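Local coordinates for protein flavoredoxin (Desulfovibrio vulgaris str. 'Miyazaki F', PDB 2D5M) that binds flavin mononucleotide and probably carries electrons, as a dimeric flavoprotein of the flavin reductase-like family, at residues R73-H78 with G112-A117; R58-R63 with T132-E137; H78-G83 with R169-V174. All blocks are in the same frame, centred on the assembly; numbering follows the deposited sequence.

Contact 1 (R73-H78 with G112-A117)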
loop_
_atom_site.group_PDB
_atom_site.type_symbol
_atom_site.label_atom_id
_atom_site.label_comp_id
_atom_site.label_asym_id
_atom_site.label_seq_id
_atom_site.Cartn_x
_atom_site.Cartn_y
_atom_site.Cartn_z
ATOM N N ARG A 73 15.782 3.844 5.800
ATOM C CA ARG A 73 15.564 4.401 7.124
ATOM C C ARG A 73 16.448 5.609 7.386
ATOM O O ARG A 73 16.043 6.465 8.175
ATOM C CB ARG A 73 15.803 3.322 8.191
ATOM C CG ARG A 73 17.263 3.083 8.552
ATOM C CD ARG A 73 17.383 2.025 9.636
ATOM N NE ARG A 73 16.900 0.754 9.203
ATOM C CZ ARG A 73 16.584 -0.289 9.983
ATOM N NH1 ARG A 73 16.691 -0.188 11.299
ATOM N NH2 ARG A 73 16.164 -1.407 9.382
ATOM N N ALA A 74 17.618 5.717 6.762
ATOM C CA ALA A 74 18.448 6.905 6.992
ATOM C C ALA A 74 17.801 8.216 6.589
ATOM O O ALA A 74 18.243 9.282 7.022
ATOM C CB ALA A 74 19.774 6.705 6.214
ATOM N N TYR A 75 16.799 8.126 5.717
ATOM C CA TYR A 75 16.163 9.295 5.147
ATOM C C TYR A 75 14.716 9.460 5.662
ATOM O O TYR A 75 13.942 10.210 5.049
ATOM C CB TYR A 75 16.203 9.234 3.608
ATOM C CG TYR A 75 17.625 9.317 3.120
ATOM C CD1 TYR A 75 18.293 10.550 3.136
ATOM C CD2 TYR A 75 18.317 8.184 2.709
ATOM C CE1 TYR A 75 19.607 10.645 2.698
ATOM C CE2 TYR A 75 19.628 8.320 2.285
ATOM C CZ TYR A 75 20.249 9.510 2.303
ATOM O OH TYR A 75 21.571 9.640 1.886
ATOM N N VAL A 76 14.382 8.829 6.759
ATOM C CA VAL A 76 13.047 8.955 7.312
ATOM C C VAL A 76 12.734 10.409 7.713
ATOM O O VAL A 76 11.620 10.879 7.456
ATOM C CB VAL A 76 12.808 7.976 8.492
ATOM C CG1 VAL A 76 13.627 8.301 9.727
ATOM C CG2 VAL A 76 11.299 7.929 8.812
ATOM N N ARG A 77 13.701 11.151 8.276
ATOM C CA ARG A 77 13.412 12.524 8.645
ATOM C C ARG A 77 13.196 13.392 7.412
ATOM O O ARG A 77 12.333 14.277 7.368
ATOM C CB ARG A 77 14.546 13.076 9.502
ATOM C CG ARG A 77 14.709 12.352 10.856
ATOM C CD ARG A 77 15.758 12.982 11.735
ATOM N NE ARG A 77 15.194 14.203 12.330
ATOM C CZ ARG A 77 15.804 15.094 13.098
ATOM N NH1 ARG A 77 17.065 14.966 13.460
ATOM N NH2 ARG A 77 15.128 16.157 13.537
ATOM N N HIS A 78 13.939 13.158 6.372
ATOM C CA HIS A 78 13.869 13.884 5.101
ATOM C C HIS A 78 12.501 13.669 4.465
ATOM O O HIS A 78 11.873 14.600 3.959
ATOM C CB HIS A 78 14.978 13.460 4.140
ATOM C CG HIS A 78 16.378 13.466 4.688
ATOM N ND1 HIS A 78 16.791 12.625 5.699
ATOM C CD2 HIS A 78 17.455 14.209 4.325
ATOM C CE1 HIS A 78 18.023 12.851 5.969
ATOM N NE2 HIS A 78 18.503 13.831 5.150
ATOM N N GLY A 112 18.179 11.062 -5.752
ATOM C CA GLY A 112 19.343 10.229 -6.073
ATOM C C GLY A 112 19.849 9.416 -4.912
ATOM O O GLY A 112 20.366 8.317 -5.098
ATOM N N GLU A 113 19.730 9.934 -3.698
ATOM C CA GLU A 113 20.265 9.274 -2.536
ATOM C C GLU A 113 19.467 8.055 -2.125
ATOM O O GLU A 113 19.965 7.255 -1.323
ATOM C CB GLU A 113 20.305 10.253 -1.343
ATOM C CG GLU A 113 21.315 11.366 -1.439
ATOM C CD GLU A 113 21.040 12.447 -2.409
ATOM O OE1 GLU A 113 19.894 12.614 -2.871
ATOM O OE2 GLU A 113 21.994 13.214 -2.693
ATOM N N PHE A 114 18.208 7.954 -2.573
ATOM C CA PHE A 114 17.356 6.851 -2.131
ATOM C C PHE A 114 17.698 5.580 -2.903
ATOM O O PHE A 114 18.193 5.631 -4.010
ATOM C CB PHE A 114 15.896 7.198 -2.286
ATOM C CG PHE A 114 15.368 8.257 -1.330
ATOM C CD1 PHE A 114 16.162 8.997 -0.453
ATOM C CD2 PHE A 114 13.999 8.500 -1.304
ATOM C CE1 PHE A 114 15.623 9.986 0.351
ATOM C CE2 PHE A 114 13.477 9.476 -0.501
ATOM C CZ PHE A 114 14.267 10.233 0.312
ATOM N N PRO A 115 17.413 4.432 -2.304
ATOM C CA PRO A 115 17.850 3.181 -2.899
ATOM C C PRO A 115 17.060 2.749 -4.112
ATOM O O PRO A 115 17.503 1.896 -4.921
ATOM C CB PRO A 115 17.661 2.191 -1.753
ATOM C CG PRO A 115 16.546 2.771 -0.896
ATOM C CD PRO A 115 16.902 4.223 -0.944
ATOM N N MET A 116 15.862 3.252 -4.257
ATOM C CA MET A 116 14.931 2.791 -5.289
ATOM C C MET A 116 14.105 3.986 -5.791
ATOM O O MET A 116 13.606 4.783 -5.008
ATOM C CB MET A 116 14.019 1.736 -4.722
ATOM C CG MET A 116 12.978 1.164 -5.630
ATOM S SD MET A 116 12.371 -0.314 -4.763
ATOM C CE MET A 116 11.231 -0.829 -5.982
ATOM N N ALA A 117 13.932 4.052 -7.106
ATOM C CA ALA A 117 13.172 5.112 -7.737
ATOM C C ALA A 117 12.371 4.494 -8.913
ATOM O O ALA A 117 12.837 3.602 -9.594
ATOM C CB ALA A 117 14.069 6.219 -8.221
HETATM O O HOH W 1 22.291 7.679 0.245
#
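The backbones of Y75 and F114 come nearest each other with their CA atoms 7.8 Å apart, where the N-cap residue of helix 76-82 faces the turn leading into strand 116-126 of the antiparallel sheet in this flavin reductase-like fold. Before the helix, the 3-10 turn at R73-A74 closes with V76 N bonded to R73 O. Side chains bridge the separation, and 182 Å² is buried, both sides summed. Y75 supplies most of its own side: Y75 CB lies 3.4 Å from F114 CE1, and Y75 CG presses on the same atom. The two rings meet obliquely, with planes 41° apart and centroids 5.2 Å apart, and CD1 of F114 lies over one face of the tyrosine. E113 crosses the tyrosine at about a right angle, bringing CB up to the phenol end. Its chain then bends at chi2 (72°), which carries the carboxylate away to T99, whose OG1 bonds OE2. At the edge of the Y75 ring, H78 turns an imidazole face to CD1, an edge-to-face pair, and L98 touches Y75, H78 and E113. Polar linkage across the gap runs through a water that donates to E113 O at 2.8 Å and lies 2.7 Å from Y75 OH.

Contact 2 (R58-R63 with T132-E137)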
loop_
_atom_site.group_PDB
_atom_site.type_symbol
_atom_site.label_atom_id
_atom_site.label_comp_id
_atom_site.label_asym_id
_atom_site.label_seq_id
_atom_site.Cartn_x
_atom_site.Cartn_y
_atom_site.Cartn_z
ATOM N N ARG A 58 -0.506 20.302 -8.927
ATOM C CA ARG A 58 -0.425 21.224 -10.054
ATOM C C ARG A 58 0.648 20.739 -11.012
ATOM O O ARG A 58 0.426 20.656 -12.227
ATOM C CB ARG A 58 -0.130 22.625 -9.567
ATOM C CG ARG A 58 0.065 23.616 -10.740
ATOM C CD ARG A 58 0.306 25.025 -10.217
ATOM N NE ARG A 58 0.559 25.917 -11.338
ATOM C CZ ARG A 58 0.618 27.254 -11.202
ATOM N NH1 ARG A 58 0.465 27.757 -9.988
ATOM N NH2 ARG A 58 0.846 28.017 -12.273
ATOM N N SER A 59 1.813 20.403 -10.507
ATOM C CA SER A 59 2.912 19.996 -11.401
ATOM C C SER A 59 2.561 18.738 -12.192
ATOM O O SER A 59 2.898 18.647 -13.382
ATOM C CB SER A 59 4.197 19.786 -10.593
ATOM O OG SER A 59 4.586 21.035 -10.049
ATOM N N ILE A 60 1.885 17.771 -11.577
ATOM C CA ILE A 60 1.544 16.566 -12.307
ATOM C C ILE A 60 0.535 16.882 -13.380
ATOM O O ILE A 60 0.616 16.360 -14.507
ATOM C CB ILE A 60 1.009 15.449 -11.369
ATOM C CG1 ILE A 60 2.117 14.981 -10.441
ATOM C CG2 ILE A 60 0.403 14.308 -12.181
ATOM C CD1 ILE A 60 1.700 13.951 -9.403
ATOM N N THR A 61 -0.446 17.738 -13.103
ATOM C CA THR A 61 -1.428 18.114 -14.121
ATOM C C THR A 61 -0.747 18.811 -15.285
ATOM O O THR A 61 -1.176 18.669 -16.434
ATOM C CB THR A 61 -2.586 18.976 -13.616
ATOM O OG1 THR A 61 -2.162 20.250 -13.197
ATOM C CG2 THR A 61 -3.329 18.331 -12.445
ATOM N N GLU A 62 0.331 19.519 -15.071
ATOM C CA GLU A 62 1.021 20.255 -16.123
ATOM C C GLU A 62 1.981 19.387 -16.915
ATOM O O GLU A 62 2.071 19.563 -18.119
ATOM C CB GLU A 62 1.821 21.407 -15.449
ATOM C CG GLU A 62 0.922 22.513 -14.916
ATOM C CD GLU A 62 1.618 23.587 -14.112
ATOM O OE1 GLU A 62 2.803 23.360 -13.709
ATOM O OE2 GLU A 62 0.942 24.639 -13.820
ATOM N N ARG A 63 2.742 18.519 -16.260
ATOM C CA ARG A 63 3.769 17.769 -16.960
ATOM C C ARG A 63 3.415 16.350 -17.304
ATOM O O ARG A 63 4.060 15.703 -18.141
ATOM C CB ARG A 63 5.064 17.755 -16.156
ATOM C CG ARG A 63 5.711 19.171 -16.345
ATOM C CD ARG A 63 7.107 19.124 -15.779
ATOM N NE ARG A 63 7.637 20.462 -15.737
ATOM C CZ ARG A 63 8.396 21.019 -16.641
ATOM N NH1 ARG A 63 8.754 20.382 -17.749
ATOM N NH2 ARG A 63 8.771 22.265 -16.450
ATOM N N THR A 132 -10.137 11.265 -5.542
ATOM C CA THR A 132 -9.178 11.808 -6.513
ATOM C C THR A 132 -7.889 11.000 -6.581
ATOM O O THR A 132 -7.251 10.788 -5.543
ATOM C CB THR A 132 -8.955 13.291 -6.003
ATOM O OG1 THR A 132 -10.234 13.971 -6.017
ATOM C CG2 THR A 132 -7.968 13.975 -6.845
ATOM N N GLN A 133 -7.482 10.546 -7.740
ATOM C CA GLN A 133 -6.291 9.731 -7.833
ATOM C C GLN A 133 -5.628 9.969 -9.167
ATOM O O GLN A 133 -6.265 10.035 -10.209
ATOM C CB GLN A 133 -6.473 8.188 -7.696
ATOM C CG GLN A 133 -7.156 7.611 -6.502
ATOM C CD GLN A 133 -7.539 6.189 -7.027
ATOM O OE1 GLN A 133 -6.912 5.221 -6.654
ATOM N NE2 GLN A 133 -8.489 6.279 -7.960
ATOM N N PHE A 134 -4.315 10.040 -9.114
ATOM C CA PHE A 134 -3.495 9.997 -10.321
ATOM C C PHE A 134 -3.004 8.565 -10.544
ATOM O O PHE A 134 -2.537 7.943 -9.587
ATOM C CB PHE A 134 -2.268 10.918 -10.213
ATOM C CG PHE A 134 -2.549 12.380 -10.170
ATOM C CD1 PHE A 134 -2.202 13.122 -9.065
ATOM C CD2 PHE A 134 -3.101 13.068 -11.247
ATOM C CE1 PHE A 134 -2.398 14.474 -9.053
ATOM C CE2 PHE A 134 -3.299 14.438 -11.168
ATOM C CZ PHE A 134 -2.978 15.154 -10.077
ATOM N N ILE A 135 -3.124 8.078 -11.750
ATOM C CA ILE A 135 -2.648 6.738 -12.109
ATOM C C ILE A 135 -1.456 6.932 -13.001
ATOM O O ILE A 135 -1.543 7.537 -14.103
ATOM C CB ILE A 135 -3.718 5.932 -12.834
ATOM C CG1 ILE A 135 -5.068 5.944 -12.110
ATOM C CG2 ILE A 135 -3.199 4.530 -13.076
ATOM C CD1 ILE A 135 -4.991 5.407 -10.732
ATOM N N GLY A 136 -0.297 6.459 -12.548
ATOM C CA GLY A 136 0.916 6.496 -13.334
ATOM C C GLY A 136 1.283 5.131 -13.857
ATOM O O GLY A 136 1.233 4.147 -13.135
ATOM N N GLU A 137 1.652 5.098 -15.129
ATOM C CA GLU A 137 2.230 3.903 -15.736
ATOM C C GLU A 137 3.707 3.874 -15.365
ATOM O O GLU A 137 4.436 4.833 -15.585
ATOM C CB GLU A 137 2.083 3.912 -17.244
ATOM C CG GLU A 137 2.715 2.720 -17.911
ATOM C CD GLU A 137 2.480 2.598 -19.405
ATOM O OE1 GLU A 137 1.624 3.349 -19.948
ATOM O OE2 GLU A 137 3.172 1.744 -20.037
#
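I60 CG2 sits over one face of the F134 ring, 3.8 Å from its centroid and 10° off the ring normal, a CH-pi contact close to ideal. The CD1 methyl of the same isoleucine approaches F134 CD1 at 4.0 Å, so both methyls meet the ring. T61 adds a methyl from a different direction: its CG2 lies near the ring plane, at the edge, 4.0 Å from F134 CZ. The phenylalanine is touched by two successive helix residues, on a face and at an edge.

The torsions of T61 account for that edge contact. With chi1 at 66°, OG1 stands between the backbone N and the carbonyl carbon and gives a 2.8 Å hydrogen bond to R58 O, while CG2 is left directed at the ring. R58 O also accepts E62 N, the regular helical bond, so one carbonyl serves two donors. Further out, R58 NE and E62 OE2 form a salt bridge whose N-H...O hydrogen bond, 2.8 Å long, is nearly straight.

On the sheet side, F134 bonds V48 through its backbone and touches L122 and Q125, while its ring also meets that of Y57. I60 also packs on T21 of strand 14-22 and on L50. Together these contacts seat helix 55-63 against the antiparallel sheet of the FMN-binding fold, in helix-on-sheet packing where helix methyls rest on a strand phenylalanine.

Contact 3 (H78-G83 with R169-V174). With FMN (flavin mononucleotide), chain E.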
loop_
_atom_site.group_PDB
_atom_site.type_symbol
_atom_site.label_atom_id
_atom_site.label_comp_id
_atom_site.label_asym_id
_atom_site.label_seq_id
_atom_site.Cartn_x
_atom_site.Cartn_y
_atom_site.Cartn_z
ATOM N N HIS A 78 13.939 13.158 6.372
ATOM C CA HIS A 78 13.869 13.884 5.101
ATOM C C HIS A 78 12.501 13.669 4.465
ATOM O O HIS A 78 11.873 14.600 3.959
ATOM C CB HIS A 78 14.978 13.460 4.140
ATOM C CG HIS A 78 16.378 13.466 4.688
ATOM N ND1 HIS A 78 16.791 12.625 5.699
ATOM C CD2 HIS A 78 17.455 14.209 4.325
ATOM C CE1 HIS A 78 18.023 12.851 5.969
ATOM N NE2 HIS A 78 18.503 13.831 5.150
ATOM N N ALA A 79 12.080 12.405 4.464
ATOM C CA ALA A 79 10.797 12.055 3.908
ATOM C C ALA A 79 9.674 12.752 4.666
ATOM O O ALA A 79 8.728 13.293 4.082
ATOM C CB ALA A 79 10.628 10.547 3.889
ATOM N N ASP A 80 9.782 12.727 6.002
ATOM C CA ASP A 80 8.790 13.407 6.834
ATOM C C ASP A 80 8.746 14.901 6.530
ATOM O O ASP A 80 7.653 15.482 6.394
ATOM C CB ASP A 80 9.084 13.112 8.295
ATOM C CG ASP A 80 7.916 13.439 9.211
ATOM O OD1 ASP A 80 6.799 12.897 8.938
ATOM O OD2 ASP A 80 8.114 14.182 10.199
ATOM N N TYR A 81 9.914 15.530 6.400
ATOM C CA TYR A 81 9.985 16.937 6.050
ATOM C C TYR A 81 9.184 17.215 4.784
ATOM O O TYR A 81 8.432 18.181 4.708
ATOM C CB TYR A 81 11.453 17.348 5.879
ATOM C CG TYR A 81 11.702 18.793 5.605
ATOM C CD1 TYR A 81 12.137 19.651 6.634
ATOM C CD2 TYR A 81 11.567 19.344 4.333
ATOM C CE1 TYR A 81 12.383 20.974 6.398
ATOM C CE2 TYR A 81 11.797 20.683 4.093
ATOM C CZ TYR A 81 12.219 21.494 5.152
ATOM O OH TYR A 81 12.462 22.837 4.919
ATOM N N ALA A 82 9.392 16.388 3.774
ATOM C CA ALA A 82 8.723 16.557 2.470
ATOM C C ALA A 82 7.223 16.428 2.590
ATOM O O ALA A 82 6.480 16.910 1.719
ATOM C CB ALA A 82 9.273 15.548 1.460
ATOM N N GLY A 83 6.763 15.725 3.633
ATOM C CA GLY A 83 5.335 15.584 3.966
ATOM C C GLY A 83 4.768 16.615 4.900
ATOM O O GLY A 83 3.561 16.538 5.199
ATOM N N ARG A 169 0.569 7.576 13.520
ATOM C CA ARG A 169 1.501 8.494 12.885
ATOM C C ARG A 169 2.943 8.184 13.282
ATOM O O ARG A 169 3.651 8.965 13.864
ATOM C CB ARG A 169 1.129 9.974 13.187
ATOM C CG ARG A 169 -0.177 10.359 12.495
ATOM C CD ARG A 169 -0.750 11.687 12.950
ATOM N NE ARG A 169 -1.935 12.047 12.225
ATOM C CZ ARG A 169 -2.774 13.039 12.413
ATOM N NH1 ARG A 169 -2.619 13.944 13.418
ATOM N NH2 ARG A 169 -3.832 13.216 11.631
ATOM N N GLU A 170 3.397 6.997 12.845
ATOM C CA GLU A 170 4.707 6.463 13.114
ATOM C C GLU A 170 5.281 5.819 11.877
ATOM O O GLU A 170 4.584 5.394 10.980
ATOM C CB GLU A 170 4.684 5.418 14.262
ATOM C CG GLU A 170 4.237 6.076 15.576
ATOM C CD GLU A 170 4.402 5.284 16.847
ATOM O OE1 GLU A 170 4.301 4.049 16.765
ATOM O OE2 GLU A 170 4.594 5.896 17.948
ATOM N N TYR A 171 6.598 5.723 11.864
ATOM C CA TYR A 171 7.351 5.060 10.809
ATOM C C TYR A 171 8.073 3.836 11.358
ATOM O O TYR A 171 8.663 3.925 12.439
ATOM C CB TYR A 171 8.368 6.021 10.239
ATOM C CG TYR A 171 7.820 7.259 9.567
ATOM C CD1 TYR A 171 8.213 8.505 9.971
ATOM C CD2 TYR A 171 6.922 7.173 8.522
ATOM C CE1 TYR A 171 7.727 9.662 9.368
ATOM C CE2 TYR A 171 6.449 8.319 7.889
ATOM C CZ TYR A 171 6.862 9.554 8.312
ATOM O OH TYR A 171 6.371 10.631 7.654
ATOM N N TYR A 172 8.066 2.772 10.584
ATOM C CA TYR A 172 8.657 1.475 10.910
ATOM C C TYR A 172 9.516 0.971 9.776
ATOM O O TYR A 172 9.304 1.300 8.615
ATOM C CB TYR A 172 7.536 0.426 11.223
ATOM C CG TYR A 172 6.956 0.651 12.602
ATOM C CD1 TYR A 172 7.364 -0.116 13.658
ATOM C CD2 TYR A 172 6.018 1.639 12.842
ATOM C CE1 TYR A 172 6.849 0.094 14.918
ATOM C CE2 TYR A 172 5.520 1.887 14.077
ATOM C CZ TYR A 172 5.939 1.099 15.140
ATOM O OH TYR A 172 5.432 1.345 16.383
ATOM N N ALA A 173 10.516 0.129 10.081
ATOM C CA ALA A 173 11.297 -0.616 9.136
ATOM C C ALA A 173 10.614 -1.937 8.772
ATOM O O ALA A 173 9.723 -2.402 9.496
ATOM C CB ALA A 173 12.690 -0.920 9.676
ATOM N N VAL A 174 11.053 -2.504 7.691
ATOM C CA VAL A 174 10.751 -3.887 7.318
ATOM C C VAL A 174 11.633 -4.802 8.139
ATOM O O VAL A 174 12.808 -4.558 8.343
ATOM C CB VAL A 174 10.956 -4.146 5.797
ATOM C CG1 VAL A 174 10.719 -5.595 5.466
ATOM C CG2 VAL A 174 10.065 -3.252 4.970
HETATM N N1 FMN E . -0.775 14.259 0.972
HETATM C C2 FMN E . -1.539 13.791 -0.064
HETATM O O2 FMN E . -2.166 14.573 -0.793
HETATM N N3 FMN E . -1.626 12.415 -0.261
HETATM C C4 FMN E . -1.029 11.458 0.528
HETATM O O4 FMN E . -1.171 10.243 0.274
HETATM C C4A FMN E . -0.280 11.943 1.636
HETATM N N5 FMN E . 0.287 11.057 2.489
HETATM C C5A FMN E . 1.129 11.588 3.433
HETATM C C6 FMN E . 1.764 10.682 4.328
HETATM C C7 FMN E . 2.669 11.090 5.296
HETATM C C7M FMN E . 3.299 10.126 6.273
HETATM C C8 FMN E . 2.987 12.499 5.348
HETATM C C8M FMN E . 4.045 12.969 6.334
HETATM C C9 FMN E . 2.322 13.398 4.532
HETATM C C9A FMN E . 1.411 12.977 3.578
HETATM N N10 FMN E . 0.682 13.851 2.742
HETATM C C10 FMN E . -0.112 13.353 1.739
HETATM C "C1'" FMN E . 0.842 15.324 2.895
HETATM C "C2'" FMN E . 1.760 15.933 1.837
HETATM O "O2'" FMN E . 2.992 15.214 1.699
HETATM C "C3'" FMN E . 2.082 17.373 2.249
HETATM O "O3'" FMN E . 0.854 18.127 2.123
HETATM C "C4'" FMN E . 3.194 18.026 1.442
HETATM O "O4'" FMN E . 3.592 19.205 2.195
HETATM C "C5'" FMN E . 2.793 18.430 0.067
HETATM O "O5'" FMN E . 3.952 19.061 -0.567
HETATM P P FMN E . 3.796 19.945 -1.904
HETATM O O1P FMN E . 2.824 21.094 -1.603
HETATM O O2P FMN E . 3.281 19.097 -3.042
HETATM O O3P FMN E . 5.227 20.417 -2.089
#
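A chi1 of -164° swings D80 CG anti to its own N, while Y171, with CG anti to the carbonyl carbon, sends its phenol toward the helix; together they bring D80 OD1 and Y171 OH to 2.6 Å. The hydrogen bond, donated by the tyrosine, joins helix 76-82 to strand 170-180 at the FMN pocket of this flavin reductase-like fold, to which D80, A82, G83 and Y171 all belong. CA atoms of D80 and Y171 are 9.4 Å apart, so the two side chains span the gap.

The phenol reaches OD1 from the anti side, 22° out of the carboxylate plane. Relative to the Y171 ring, OD1 and CG of D80 lie at the edge, near its plane, and OD1 is 3.4 Å from Y171 CE1 as well. Carboxylate and ring stand almost perpendicular, their planes 81° apart. Three backbone amides of the second subunit also bond this carboxylate: F182 N of that chain to OD1, and S183 N and G185 N of that chain to OD2. Four donors therefore grip the two oxygens, which would probably favour the charged form of D80. Y171 and Y172 also pair in an antiparallel ladder with a strand of the second subunit, so the contact lies at the dimer interface.

The dimethylbenzene end of the flavin meets both segments, and its ribityl chain meets the helix end. C8M of FMN stands 3.8 Å from D80 OD1. The backbone of G83 lies directly against the flavin, its CA 3.3 Å from the ribityl O2' of FMN and close to the C8M methyl. On the strand side, Y171 OH touches FMN C7M at 3.4 Å.

How the contacts relate
Contacts 1 and 3 lie side by side, their centres 10 Å apart, because both use helix 76-82 and share H78. They touch where V76 CG2 packs on Y171 CD1 at 3.3 Å. Contact 2 is remote, 22 Å from contact 1 and 23 Å from contact 3 between centres, on the opposite side of the chain's centre. One antiparallel sheet connects them: strand 116-126 of contact 1 neighbours strand 133-144 of contact 2, and strand 170-180 of contact 3 belongs to it. Contact 3 borders FMN, whereas the side chain of F134 in contact 2 is about 8 Å from a flavin and that of F114 in contact 1 about 12 Å. All touch the second subunit.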